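Local structure of cysteine synthase (Fusobacterium nucleatum subsp. nucleatum strain ATCC 25586, 5XEM) at residues I49-K52 and M53-A57; V150-P153 and K154-E158; E163-D167 and L168-V172; A189-L192 and K193-P197; V235-G238 and S239-D242. The protein probably makes L-cysteine from O-acetyl-L-serine and sulfide using pyridoxal 5'-phosphate, and is a hydrogen sulfide-producing enzyme captured here with an L-lanthionine Schiff base. All coordinates share one frame; numbering follows the deposited sequence.

Contact 1 (I49-K52 and M53-A57); sequences IALK and MIEEA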
loop_
_atom_site.group_PDB
_atom_site.type_symbol
_atom_site.label_atom_id
_atom_site.label_comp_id
_atom_site.label_asym_id
_atom_site.label_seq_id
_atom_site.Cartn_x
_atom_site.Cartn_y
_atom_site.Cartn_z
ATOM N N ILE A 49 -1.931 8.804 14.055
ATOM C CA ILE A 49 -2.800 9.168 15.188
ATOM C C ILE A 49 -3.260 7.957 15.979
ATOM O O ILE A 49 -3.377 8.031 17.215
ATOM C CB ILE A 49 -3.982 10.125 14.807
ATOM C CG1 ILE A 49 -5.192 9.437 14.149
ATOM C CG2 ILE A 49 -3.451 11.312 14.001
ATOM C CD1 ILE A 49 -6.457 10.327 14.163
ATOM N N ALA A 50 -3.506 6.838 15.288
ATOM C CA ALA A 50 -3.807 5.587 15.965
ATOM C C ALA A 50 -2.676 5.223 16.934
ATOM O O ALA A 50 -2.921 4.878 18.086
ATOM C CB ALA A 50 -4.026 4.470 14.951
ATOM N N LEU A 51 -1.444 5.299 16.439
ATOM C CA LEU A 51 -0.289 4.970 17.254
ATOM C C LEU A 51 -0.169 5.916 18.434
ATOM O O LEU A 51 -0.027 5.472 19.576
ATOM C CB LEU A 51 0.989 5.042 16.449
ATOM C CG LEU A 51 2.263 4.614 17.188
ATOM C CD1 LEU A 51 2.131 3.190 17.723
ATOM C CD2 LEU A 51 3.468 4.774 16.279
ATOM N N LYS A 52 -0.210 7.212 18.178
ATOM C CA LYS A 52 -0.012 8.134 19.281
ATOM C C LYS A 52 -1.148 8.093 20.305
ATOM O O LYS A 52 -0.883 8.123 21.518
ATOM C CB LYS A 52 0.233 9.558 18.816
ATOM C CG LYS A 52 0.731 10.418 19.991
ATOM C CD LYS A 52 1.266 11.775 19.607
ATOM C CE LYS A 52 1.755 12.562 20.816
ATOM N NZ LYS A 52 3.016 12.038 21.386
ATOM N N MET A 53 -2.401 8.021 19.846
ATOM C CA MET A 53 -3.524 7.924 20.786
ATOM C C MET A 53 -3.406 6.679 21.647
ATOM O O MET A 53 -3.639 6.736 22.883
ATOM C CB MET A 53 -4.869 7.963 20.065
ATOM C CG MET A 53 -5.157 9.305 19.426
ATOM S SD MET A 53 -6.840 9.458 18.781
ATOM C CE MET A 53 -6.852 8.208 17.482
ATOM N N ILE A 54 -3.016 5.557 21.035
ATOM C CA ILE A 54 -2.912 4.319 21.805
ATOM C C ILE A 54 -1.721 4.365 22.753
ATOM O O ILE A 54 -1.862 4.053 23.938
ATOM C CB ILE A 54 -2.843 3.054 20.912
ATOM C CG1 ILE A 54 -4.177 2.825 20.214
ATOM C CG2 ILE A 54 -2.472 1.820 21.754
ATOM C CD1 ILE A 54 -5.385 2.726 21.106
ATOM N N GLU A 55 -0.562 4.761 22.235
ATOM C CA GLU A 55 0.654 4.795 23.055
ATOM C C GLU A 55 0.516 5.748 24.246
ATOM O O GLU A 55 0.870 5.367 25.372
ATOM C CB GLU A 55 1.863 5.146 22.239
ATOM C CG GLU A 55 2.362 3.996 21.392
ATOM C CD GLU A 55 3.684 4.320 20.748
ATOM O OE1 GLU A 55 4.038 5.505 20.544
ATOM O OE2 GLU A 55 4.376 3.346 20.412
ATOM N N GLU A 56 -0.055 6.932 24.023
ATOM C CA GLU A 56 -0.259 7.854 25.146
ATOM C C GLU A 56 -1.235 7.280 26.192
ATOM O O GLU A 56 -0.988 7.412 27.394
ATOM C CB GLU A 56 -0.667 9.257 24.675
ATOM C CG GLU A 56 0.427 10.060 23.942
ATOM C CD GLU A 56 1.764 10.086 24.672
ATOM O OE1 GLU A 56 1.779 10.298 25.894
ATOM O OE2 GLU A 56 2.821 9.900 24.039
ATOM N N ALA A 57 -2.327 6.632 25.776
ATOM C CA ALA A 57 -3.294 6.039 26.708
ATOM C C ALA A 57 -2.672 4.854 27.461
ATOM O O ALA A 57 -2.933 4.640 28.656
ATOM C CB ALA A 57 -4.576 5.599 25.980
#

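Contact 2 (V150-P153 and K154-E158); sequences VNNP and KAHYE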
loop_
_atom_site.group_PDB
_atom_site.type_symbol
_atom_site.label_atom_id
_atom_site.label_comp_id
_atom_site.label_asym_id
_atom_site.label_seq_id
_atom_site.Cartn_x
_atom_site.Cartn_y
_atom_site.Cartn_z
ATOM N N VAL A 150 -6.286 15.478 21.670
ATOM C CA VAL A 150 -5.180 16.313 21.166
ATOM C C VAL A 150 -4.019 15.523 20.607
ATOM O O VAL A 150 -3.229 16.065 19.847
ATOM C CB VAL A 150 -4.626 17.328 22.189
ATOM C CG1 VAL A 150 -5.748 18.260 22.625
ATOM C CG2 VAL A 150 -3.972 16.619 23.354
ATOM N N ASN A 151 -3.924 14.246 20.946
ATOM C CA ASN A 151 -2.886 13.397 20.371
ATOM C C ASN A 151 -3.050 13.144 18.867
ATOM O O ASN A 151 -2.109 12.641 18.216
ATOM C CB ASN A 151 -2.759 12.087 21.133
ATOM C CG ASN A 151 -2.191 12.285 22.525
ATOM O OD1 ASN A 151 -1.211 13.018 22.679
ATOM N ND2 ASN A 151 -2.829 11.697 23.534
ATOM N N ASN A 152 -4.230 13.452 18.325
ATOM C CA ASN A 152 -4.412 13.510 16.860
ATOM C C ASN A 152 -3.545 14.646 16.252
ATOM O O ASN A 152 -2.503 14.374 15.624
ATOM C CB ASN A 152 -5.937 13.547 16.557
ATOM C CG ASN A 152 -6.280 13.887 15.135
ATOM O OD1 ASN A 152 -5.416 14.169 14.286
ATOM N ND2 ASN A 152 -7.593 13.885 14.866
ATOM N N PRO A 153 -3.895 15.920 16.491
ATOM C CA PRO A 153 -3.017 16.962 15.928
ATOM C C PRO A 153 -1.569 16.911 16.433
ATOM O O PRO A 153 -0.635 17.212 15.671
ATOM C CB PRO A 153 -3.702 18.283 16.315
ATOM C CG PRO A 153 -4.679 17.932 17.365
ATOM C CD PRO A 153 -5.073 16.486 17.163
ATOM N N LYS A 154 -1.350 16.516 17.688
ATOM C CA LYS A 154 0.052 16.444 18.169
ATOM C C LYS A 154 0.930 15.418 17.422
ATOM O O LYS A 154 2.117 15.631 17.279
ATOM C CB LYS A 154 0.136 16.175 19.666
ATOM C CG LYS A 154 -0.349 17.363 20.481
ATOM C CD LYS A 154 -0.362 17.134 21.994
ATOM C CE LYS A 154 1.022 16.806 22.508
ATOM N NZ LYS A 154 1.317 15.407 22.106
ATOM N N ALA A 155 0.351 14.317 16.948
ATOM C CA ALA A 155 1.099 13.334 16.174
ATOM C C ALA A 155 1.690 13.991 14.922
ATOM O O ALA A 155 2.871 13.820 14.624
ATOM C CB ALA A 155 0.198 12.138 15.801
ATOM N N HIS A 156 0.886 14.823 14.264
ATOM C CA HIS A 156 1.284 15.514 13.023
ATOM C C HIS A 156 2.204 16.687 13.315
ATOM O O HIS A 156 3.112 16.989 12.543
ATOM C CB HIS A 156 0.052 16.000 12.286
ATOM C CG HIS A 156 -0.852 14.861 11.806
ATOM N ND1 HIS A 156 -0.479 14.005 10.831
ATOM C CD2 HIS A 156 -2.111 14.462 12.224
ATOM C CE1 HIS A 156 -1.471 13.092 10.631
ATOM N NE2 HIS A 156 -2.487 13.396 11.469
ATOM N N TYR A 157 1.943 17.359 14.430
ATOM C CA TYR A 157 2.851 18.430 14.900
ATOM C C TYR A 157 4.269 17.885 15.102
ATOM O O TYR A 157 5.248 18.542 14.716
ATOM C CB TYR A 157 2.285 18.997 16.187
ATOM C CG TYR A 157 3.109 20.055 16.875
ATOM C CD1 TYR A 157 2.921 21.399 16.579
ATOM C CD2 TYR A 157 4.010 19.713 17.894
ATOM C CE1 TYR A 157 3.648 22.388 17.241
ATOM C CE2 TYR A 157 4.746 20.687 18.557
ATOM C CZ TYR A 157 4.550 22.022 18.228
ATOM O OH TYR A 157 5.258 23.005 18.883
ATOM N N GLU A 158 4.356 16.685 15.675
ATOM C CA GLU A 158 5.626 16.021 16.024
ATOM C C GLU A 158 6.351 15.305 14.912
ATOM O O GLU A 158 7.583 15.224 14.943
ATOM C CB GLU A 158 5.407 15.047 17.180
ATOM C CG GLU A 158 5.069 15.810 18.458
ATOM C CD GLU A 158 4.733 14.921 19.625
ATOM O OE1 GLU A 158 4.739 13.681 19.470
ATOM O OE2 GLU A 158 4.433 15.470 20.704
HETATM O O HOH W 1 0.319 13.826 24.674
HETATM O O HOH W 2 -5.444 13.052 11.608
#

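Contact 3 (E163-D167 and L168-V172); sequences EILKD and LNNKV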
loop_
_atom_site.group_PDB
_atom_site.type_symbol
_atom_site.label_atom_id
_atom_site.label_comp_id
_atom_site.label_asym_id
_atom_site.label_seq_id
_atom_site.Cartn_x
_atom_site.Cartn_y
_atom_site.Cartn_z
ATOM N N GLU A 163 8.933 16.052 9.102
ATOM C CA GLU A 163 9.384 15.378 7.913
ATOM C C GLU A 163 9.306 16.276 6.705
ATOM O O GLU A 163 10.188 16.237 5.854
ATOM C CB GLU A 163 8.570 14.087 7.693
ATOM C CG GLU A 163 8.707 13.088 8.834
ATOM C CD GLU A 163 7.677 11.975 8.746
ATOM O OE1 GLU A 163 7.067 11.847 7.666
ATOM O OE2 GLU A 163 7.478 11.246 9.742
ATOM N N ILE A 164 8.264 17.094 6.623
ATOM C CA ILE A 164 8.106 18.066 5.548
ATOM C C ILE A 164 9.244 19.101 5.618
ATOM O O ILE A 164 9.893 19.381 4.602
ATOM C CB ILE A 164 6.740 18.775 5.654
ATOM C CG1 ILE A 164 5.607 17.796 5.292
ATOM C CG2 ILE A 164 6.695 20.003 4.752
ATOM C CD1 ILE A 164 4.221 18.359 5.662
ATOM N N LEU A 165 9.500 19.619 6.820
ATOM C CA LEU A 165 10.574 20.605 7.027
ATOM C C LEU A 165 11.922 20.006 6.643
ATOM O O LEU A 165 12.726 20.638 5.923
ATOM C CB LEU A 165 10.580 21.111 8.478
ATOM C CG LEU A 165 9.384 21.990 8.867
ATOM C CD1 LEU A 165 9.364 22.236 10.369
ATOM C CD2 LEU A 165 9.403 23.298 8.084
ATOM N N LYS A 166 12.152 18.771 7.066
ATOM C CA LYS A 166 13.449 18.119 6.843
ATOM C C LYS A 166 13.646 17.860 5.374
ATOM O O LYS A 166 14.718 18.152 4.830
ATOM C CB LYS A 166 13.573 16.802 7.629
ATOM C CG LYS A 166 14.932 16.087 7.479
ATOM C CD LYS A 166 14.977 14.755 8.227
ATOM C CE LYS A 166 14.302 13.615 7.462
ATOM N NZ LYS A 166 12.805 13.614 7.518
ATOM N N ASP A 167 12.626 17.315 4.714
ATOM C CA ASP A 167 12.781 16.863 3.320
ATOM C C ASP A 167 12.926 18.025 2.336
ATOM O O ASP A 167 13.532 17.869 1.268
ATOM C CB ASP A 167 11.607 15.979 2.887
ATOM C CG ASP A 167 11.683 14.571 3.470
ATOM O OD1 ASP A 167 12.729 14.223 4.049
ATOM O OD2 ASP A 167 10.691 13.808 3.340
ATOM N N LEU A 168 12.342 19.167 2.670
ATOM C CA LEU A 168 12.458 20.367 1.816
ATOM C C LEU A 168 13.446 21.379 2.391
ATOM O O LEU A 168 13.483 22.521 1.935
ATOM C CB LEU A 168 11.098 21.026 1.616
ATOM C CG LEU A 168 10.157 20.354 0.609
ATOM C CD1 LEU A 168 8.770 20.963 0.688
ATOM C CD2 LEU A 168 10.697 20.484 -0.803
ATOM N N ASN A 169 14.233 20.959 3.387
ATOM C CA ASN A 169 15.287 21.788 3.995
ATOM C C ASN A 169 14.755 23.163 4.393
ATOM O O ASN A 169 15.309 24.212 4.035
ATOM C CB ASN A 169 16.481 21.893 3.037
ATOM C CG ASN A 169 17.713 22.471 3.696
ATOM O OD1 ASN A 169 17.911 22.332 4.899
ATOM N ND2 ASN A 169 18.562 23.120 2.897
ATOM N N ASN A 170 13.652 23.135 5.135
ATOM C CA ASN A 170 12.970 24.330 5.622
ATOM C C ASN A 170 12.519 25.325 4.577
ATOM O O ASN A 170 12.269 26.478 4.913
ATOM C CB ASN A 170 13.831 25.039 6.668
ATOM C CG ASN A 170 14.120 24.164 7.841
ATOM O OD1 ASN A 170 13.244 23.448 8.317
ATOM N ND2 ASN A 170 15.359 24.187 8.306
ATOM N N LYS A 171 12.373 24.880 3.333
ATOM C CA LYS A 171 11.879 25.733 2.262
ATOM C C LYS A 171 10.486 25.293 1.847
ATOM O O LYS A 171 10.305 24.504 0.914
ATOM C CB LYS A 171 12.842 25.719 1.079
ATOM C CG LYS A 171 14.206 26.316 1.406
ATOM C CD LYS A 171 14.176 27.835 1.606
ATOM C CE LYS A 171 14.384 28.629 0.307
ATOM N NZ LYS A 171 13.231 28.663 -0.654
ATOM N N VAL A 172 9.500 25.823 2.557
ATOM C CA VAL A 172 8.104 25.529 2.286
ATOM C C VAL A 172 7.304 26.813 2.340
ATOM O O VAL A 172 7.318 27.520 3.366
ATOM C CB VAL A 172 7.540 24.528 3.312
ATOM C CG1 VAL A 172 6.195 23.969 2.828
ATOM C CG2 VAL A 172 8.533 23.410 3.549
#

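Contact 4 (A189-L192 and K193-P197); sequences AKKL and KEKLP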
loop_
_atom_site.group_PDB
_atom_site.type_symbol
_atom_site.label_atom_id
_atom_site.label_comp_id
_atom_site.label_asym_id
_atom_site.label_seq_id
_atom_site.Cartn_x
_atom_site.Cartn_y
_atom_site.Cartn_z
ATOM N N ALA A 189 0.058 22.318 10.427
ATOM C CA ALA A 189 0.130 23.758 10.167
ATOM C C ALA A 189 0.689 24.506 11.354
ATOM O O ALA A 189 1.416 25.488 11.152
ATOM C CB ALA A 189 -1.251 24.321 9.817
ATOM N N LYS A 190 0.355 24.063 12.576
ATOM C CA LYS A 190 0.851 24.703 13.800
ATOM C C LYS A 190 2.367 24.635 13.864
ATOM O O LYS A 190 3.040 25.654 14.089
ATOM C CB LYS A 190 0.242 24.090 15.044
ATOM C CG LYS A 190 0.644 24.761 16.371
ATOM C CD LYS A 190 -0.160 24.188 17.528
ATOM C CE LYS A 190 0.257 24.780 18.870
ATOM N NZ LYS A 190 -0.267 24.021 20.039
ATOM N N LYS A 191 2.922 23.452 13.595
ATOM C CA LYS A 191 4.366 23.295 13.629
ATOM C C LYS A 191 5.041 24.095 12.541
ATOM O O LYS A 191 6.042 24.790 12.793
ATOM C CB LYS A 191 4.786 21.820 13.558
ATOM C CG LYS A 191 6.290 21.586 13.381
ATOM C CD LYS A 191 7.167 22.164 14.485
ATOM C CE LYS A 191 6.978 21.474 15.823
ATOM N NZ LYS A 191 7.371 20.043 15.858
ATOM N N LEU A 192 4.506 24.016 11.336
ATOM C CA LEU A 192 5.104 24.699 10.209
ATOM C C LEU A 192 5.144 26.230 10.427
ATOM O O LEU A 192 6.151 26.871 10.116
ATOM C CB LEU A 192 4.348 24.377 8.921
ATOM C CG LEU A 192 4.445 22.936 8.382
ATOM C CD1 LEU A 192 3.622 22.795 7.093
ATOM C CD2 LEU A 192 5.888 22.502 8.197
ATOM N N LYS A 193 4.058 26.787 10.960
ATOM C CA LYS A 193 3.965 28.220 11.210
ATOM C C LYS A 193 4.848 28.657 12.384
ATOM O O LYS A 193 5.295 29.814 12.423
ATOM C CB LYS A 193 2.510 28.640 11.432
ATOM C CG LYS A 193 1.801 28.899 10.126
ATOM C CD LYS A 193 0.367 29.397 10.264
ATOM C CE LYS A 193 -0.081 29.964 8.927
ATOM N NZ LYS A 193 -1.525 30.310 8.777
ATOM N N GLU A 194 5.125 27.753 13.317
ATOM C CA GLU A 194 6.109 28.051 14.370
ATOM C C GLU A 194 7.522 28.198 13.810
ATOM O O GLU A 194 8.253 29.093 14.228
ATOM C CB GLU A 194 6.086 27.015 15.472
ATOM C CG GLU A 194 4.912 27.195 16.403
ATOM C CD GLU A 194 4.725 26.047 17.362
ATOM O OE1 GLU A 194 5.530 25.093 17.372
ATOM O OE2 GLU A 194 3.759 26.115 18.144
ATOM N N LYS A 195 7.890 27.347 12.852
ATOM C CA LYS A 195 9.240 27.348 12.275
ATOM C C LYS A 195 9.381 28.280 11.074
ATOM O O LYS A 195 10.474 28.770 10.810
ATOM C CB LYS A 195 9.637 25.932 11.838
ATOM C CG LYS A 195 9.631 24.885 12.936
ATOM C CD LYS A 195 10.612 25.200 14.056
ATOM C CE LYS A 195 11.093 23.940 14.762
ATOM N NZ LYS A 195 12.073 24.259 15.846
ATOM N N LEU A 196 8.289 28.499 10.338
ATOM C CA LEU A 196 8.261 29.324 9.145
ATOM C C LEU A 196 7.086 30.304 9.251
ATOM O O LEU A 196 5.970 29.999 8.834
ATOM C CB LEU A 196 8.111 28.454 7.879
ATOM C CG LEU A 196 9.118 27.318 7.692
ATOM C CD1 LEU A 196 8.708 26.422 6.527
ATOM C CD2 LEU A 196 10.518 27.868 7.470
ATOM N N PRO A 197 7.328 31.508 9.797
ATOM C CA PRO A 197 6.206 32.427 10.040
ATOM C C PRO A 197 5.534 33.020 8.790
ATOM O O PRO A 197 4.415 33.528 8.901
ATOM C CB PRO A 197 6.848 33.530 10.878
ATOM C CG PRO A 197 8.273 33.560 10.418
ATOM C CD PRO A 197 8.627 32.105 10.177
#

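Contact 5 (V235-G238 and S239-D242); sequences VYDG and SLAD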
loop_
_atom_site.group_PDB
_atom_site.type_symbol
_atom_site.label_atom_id
_atom_site.label_comp_id
_atom_site.label_asym_id
_atom_site.label_seq_id
_atom_site.Cartn_x
_atom_site.Cartn_y
_atom_site.Cartn_z
ATOM N N VAL A 235 -10.505 19.377 17.663
ATOM C CA VAL A 235 -9.119 19.349 17.193
ATOM C C VAL A 235 -8.816 20.200 15.960
ATOM O O VAL A 235 -7.663 20.327 15.593
ATOM C CB VAL A 235 -8.606 17.903 16.948
ATOM C CG1 VAL A 235 -8.586 17.144 18.274
ATOM C CG2 VAL A 235 -9.465 17.188 15.906
ATOM N N TYR A 236 -9.838 20.784 15.330
ATOM C CA TYR A 236 -9.629 21.724 14.251
ATOM C C TYR A 236 -9.326 23.094 14.833
ATOM O O TYR A 236 -10.096 23.600 15.670
ATOM C CB TYR A 236 -10.875 21.820 13.359
ATOM C CG TYR A 236 -10.742 22.853 12.286
ATOM C CD1 TYR A 236 -9.868 22.673 11.229
ATOM C CD2 TYR A 236 -11.458 24.073 12.350
ATOM C CE1 TYR A 236 -9.733 23.625 10.249
ATOM C CE2 TYR A 236 -11.309 25.034 11.375
ATOM C CZ TYR A 236 -10.443 24.820 10.328
ATOM O OH TYR A 236 -10.282 25.769 9.337
ATOM N N ASP A 237 -8.239 23.695 14.372
ATOM C CA ASP A 237 -7.859 25.046 14.780
ATOM C C ASP A 237 -7.928 26.028 13.610
ATOM O O ASP A 237 -6.987 26.180 12.829
ATOM C CB ASP A 237 -6.473 25.049 15.446
ATOM C CG ASP A 237 -6.074 26.439 15.947
ATOM O OD1 ASP A 237 -6.919 27.359 15.877
ATOM O OD2 ASP A 237 -4.917 26.594 16.404
ATOM N N GLY A 238 -9.064 26.719 13.510
ATOM C CA GLY A 238 -9.331 27.588 12.367
ATOM C C GLY A 238 -8.502 28.862 12.354
ATOM O O GLY A 238 -8.430 29.539 11.340
ATOM N N SER A 239 -7.852 29.177 13.468
ATOM C CA SER A 239 -6.973 30.352 13.519
ATOM C C SER A 239 -5.734 30.164 12.646
ATOM O O SER A 239 -5.061 31.138 12.292
ATOM C CB SER A 239 -6.578 30.670 14.957
ATOM O OG SER A 239 -5.681 29.706 15.477
ATOM N N LEU A 240 -5.456 28.911 12.279
ATOM C CA LEU A 240 -4.340 28.559 11.401
ATOM C C LEU A 240 -4.673 28.693 9.914
ATOM O O LEU A 240 -3.770 28.717 9.086
ATOM C CB LEU A 240 -3.879 27.122 11.711
ATOM C CG LEU A 240 -3.329 26.881 13.118
ATOM C CD1 LEU A 240 -3.181 25.389 13.417
ATOM C CD2 LEU A 240 -1.980 27.584 13.280
ATOM N N ALA A 241 -5.958 28.797 9.567
ATOM C CA ALA A 241 -6.391 28.772 8.161
ATOM C C ALA A 241 -6.256 30.129 7.494
ATOM O O ALA A 241 -6.980 31.045 7.841
ATOM C CB ALA A 241 -7.851 28.322 8.063
ATOM N N ASP A 242 -5.377 30.241 6.513
ATOM C CA ASP A 242 -5.234 31.489 5.773
ATOM C C ASP A 242 -6.395 31.772 4.829
ATOM O O ASP A 242 -6.636 32.926 4.480
ATOM C CB ASP A 242 -3.901 31.536 5.055
ATOM C CG ASP A 242 -2.752 31.733 6.013
ATOM O OD1 ASP A 242 -2.598 32.859 6.524
ATOM O OD2 ASP A 242 -2.010 30.757 6.283
#

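Contact 1 (I49-K52 and M53-A57)
Met53 N, Ile54 N, Glu55 N and Glu56 N bond in turn to Ile49 O, Ala50 O, Leu51 O and Lys52 O, so residues 49-57 form unbroken alpha-helix. This is part of helix 46-60 in the pyridoxal-phosphate fold of the cysteine synthase family. The helix opens at Lys46, the lysine predicted to carry the cofactor, which is not attached to it here. The bond from Glu55 N to Leu51 O is 2.8 Å long.

Three pairs of side chains meet one turn apart. Ile49 and Met53 lie alongside each other and point the same way. The methyl of Met53 does the touching: a bend at its last torsion (chi3 -64°) puts CE 3.9 Å from Ile49 CG1. It also brings CE to 3.5 Å from Ile49 O. Leu51 and Glu55 meet differently, at a slant, with Leu51 CD1 3.5 Å from Glu55 OE2. That is a methyl against a carboxylate.

Lys52 runs out extended until its final torsion (chi4 72°) turns the ammonium aside. Lys52 NZ and Glu56 OE2 then form a salt bridge with a weak hydrogen bond of 3.4 Å. The stronger partner of Lys52 NZ is Glu158 OE1 on helix 151-167. Glu56 and Glu158 probably offset the closeness of a second lysine, Lys154. Helix 76-88 packs on Ala50 and Ile54. Nearer the backbone, the Lys52 and Glu56 chains also meet through carbon, with Lys52 CG 4.0 Å from Glu56 CG.

Contact 2 (V150-P153 and K154-E158)
Lys154 curls back toward Asn151 through two successive bends (chi3 60°, chi4 -75°), which leave its NZ 3.5 Å from Asn151 OD1. From Asn151 on, the residues form the N-terminal part of helix 151-167, which widens to a pi-type turn at 156-158; Val150 lies just before it. A water links the lysine and the asparagine. It donates to Asn151 OD1 at 2.6 Å and accepts from Lys154 NZ at 3.2 Å. Lys154 NZ also makes a salt bridge with Glu158 OE2, its hydrogen bond weak. Nearer the backbone of the same side chain, Lys154 CD lies alongside Val150 CG2 at 3.9 Å.

Asn152 and His156, one turn apart, cross at a slant. Their amide and ring planes are 64° apart, and Asn152 OD1 sits in the ring plane, at its edge. The asparagine is fixed from its other end, where ND2 bonds to Gln146 O and to the cofactor-binding residue Thr181. His156 ND1 bonds to Thr160 OG1. Pro153 O accepts a good bond from Tyr157 N and a weak one from His156 N. A second water joins the pair, 2.9 Å from Asn152 OD1 and 3.0 Å from His156 NE2.

Contact 3 (E163-D167 and L168-V172)
Ile164 and Val172 cross at about a right angle, touching through their branch methyls, Ile164 CG2 to Val172 CG2 at 4.1 Å. One side chain is near the end of helix 151-167 and the other is on the loop that follows, before strand 174-178. Leu165 and Asn170 meet obliquely. The carbonyl end of the amide does the touching, with Asn170 OD1 3.5 Å from Leu165 CB. Asn170 CG stands beside its own backbone N (chi1 -60°), and this brings the amide back over the leucine.

The turn between them is a Schellman motif. Asn170 N bonds to Leu165 O at 2.8 Å, almost straight at 174°. Asn169 N bonds to Lys166 O at 3.2 Å, approaching from above the carbonyl plane. Asn169 is the C-prime residue, with the positive phi (50°) this ending needs. A type I' turn from Leu168 to Lys171 overlaps it, closed by Lys171 N to Leu168 O at 3.0 Å.

Leu168 turns to the buried side, where it packs on Tyr33 and Val293 and on Leu6 of the second subunit. Leu165 meets Leu192 and Leu196 at the end of helix 183-195. On the outer side Lys166 NZ pairs with Asp167 OD1.

The chemistry is thus divided. Backbone amides of the turn take up the carbonyls of Ile164, Leu165 and Lys166, while apolar side chains tie the reversed chain to the core.

Contact 4 (A189-L192 and K193-P197)
Glu194 meets two lysines of the preceding turn, and in both cases a lysine carbon, not the ammonium, lies nearest the carboxylate. Lys190 is extended and crosses it at a slant, with Lys190 CE 3.8 Å from Glu194 OE2. The charged atoms stay further apart, Lys190 NZ to Glu194 OE2 being 4.9 Å. Lys191 approaches at about a right angle, its CE 4.2 Å from Glu194 OE1. Lys191 also lies alongside Lys195, CD to CG 4.0 Å, both chains pointing the same way. The Lys191 chain is bent at three torsions in a row, from chi2 (59°) onward.

The backbone under these contacts is the last part of helix 183-195, the helix of a beta-alpha-beta unit between strands 174-178 and 200-206. Lys193 N, Glu194 N and Lys195 N bond to the carbonyls four residues back. The final link, Leu196 N to Leu192 O, is short at 2.7 Å. Leu192 O also takes a weak bond from Lys195 N. Leu196 then leaves helical geometry, with its CB still 3.4 Å from Leu192 O.

Outer partners hold the polar ends. Lys191 NZ bonds to Tyr157 O and Glu162 OE2 and makes a cation-pi contact with the Tyr157 ring. Tyr157 OH bonds to Glu194 OE1. Lys193 NZ forms a salt bridge with Asp242 OD2 and hydrogen bonds to Leu240 O and Thr201 OG1.

Glu194 can bind calcium, though none is bound to it in this chain. With lysines close by and a hydroxyl bonded to it, its carboxylate would probably be stabilised as the anion even without the metal.

Contact 5 (V235-G238 and S239-D242)
Asp237 holds Ser239 through one carboxylate oxygen. Its CG is anti to the backbone N (chi1 -177°), which carries OD1 forward over the following residues. The serine hydroxyl occupies the position between its own N and carbonyl carbon (chi1 71°) and so faces back. Ser239 OG donates to Asp237 OD1 at 2.7 Å, on the syn side of the carboxylate. Ser239 N bonds to the same oxygen, Asp237 OD1, at 3.2 Å. Both donors come from one face of the carboxylate plane, and the two bonds restrain its rotation.

The bond to Ser239 N makes an Asx turn, and it leads into a short 3-10 segment. There Leu240 N bonds to Asp237 O and Ala241 N to Gly238 O. The segment lies in the loop between helix 211-214 and strand 245-247.

Asp237 OD2 also lies against Leu240. The leucine crosses at about a right angle, with Leu240 CD1 3.7 Å from Asp237 OD2. It also packs on Phe185 and Lys190 of helix 183-195. Tyr236 runs along the turn, its CE2 3.4 Å from Gly238 CA, and its side chain comes within about 4 Å of cofactor-binding Gly182. Its hydroxyl reaches the far end of the segment, with Tyr236 OH 3.7 Å from Ala241 CB.

In the fold
Only some of the contacts come near the cofactor. Contacts 1 and 2, centres 10 Å apart, join through Lys52 NZ and Glu158 OE1 at 3.1 Å. They lie closest to the pyridoxal phosphate, with the side chains of Ile49 about 6 Å and Asn152 about 5 Å from it. Contacts 2 and 3 lie at the two ends of helix 151-167. Contact 3 packs on contact 4, Leu165 CG to Leu192 CD2 at 3.6 Å. Tyr157 OH and Glu194 OE1, 2.6 Å apart, link contacts 2 and 4. Lys193 NZ and Asp242 OD2, 2.6 Å apart, link contacts 4 and 5. Contact 5 reaches contact 2 through Val235 CG1, 3.7 Å from Pro153 CD.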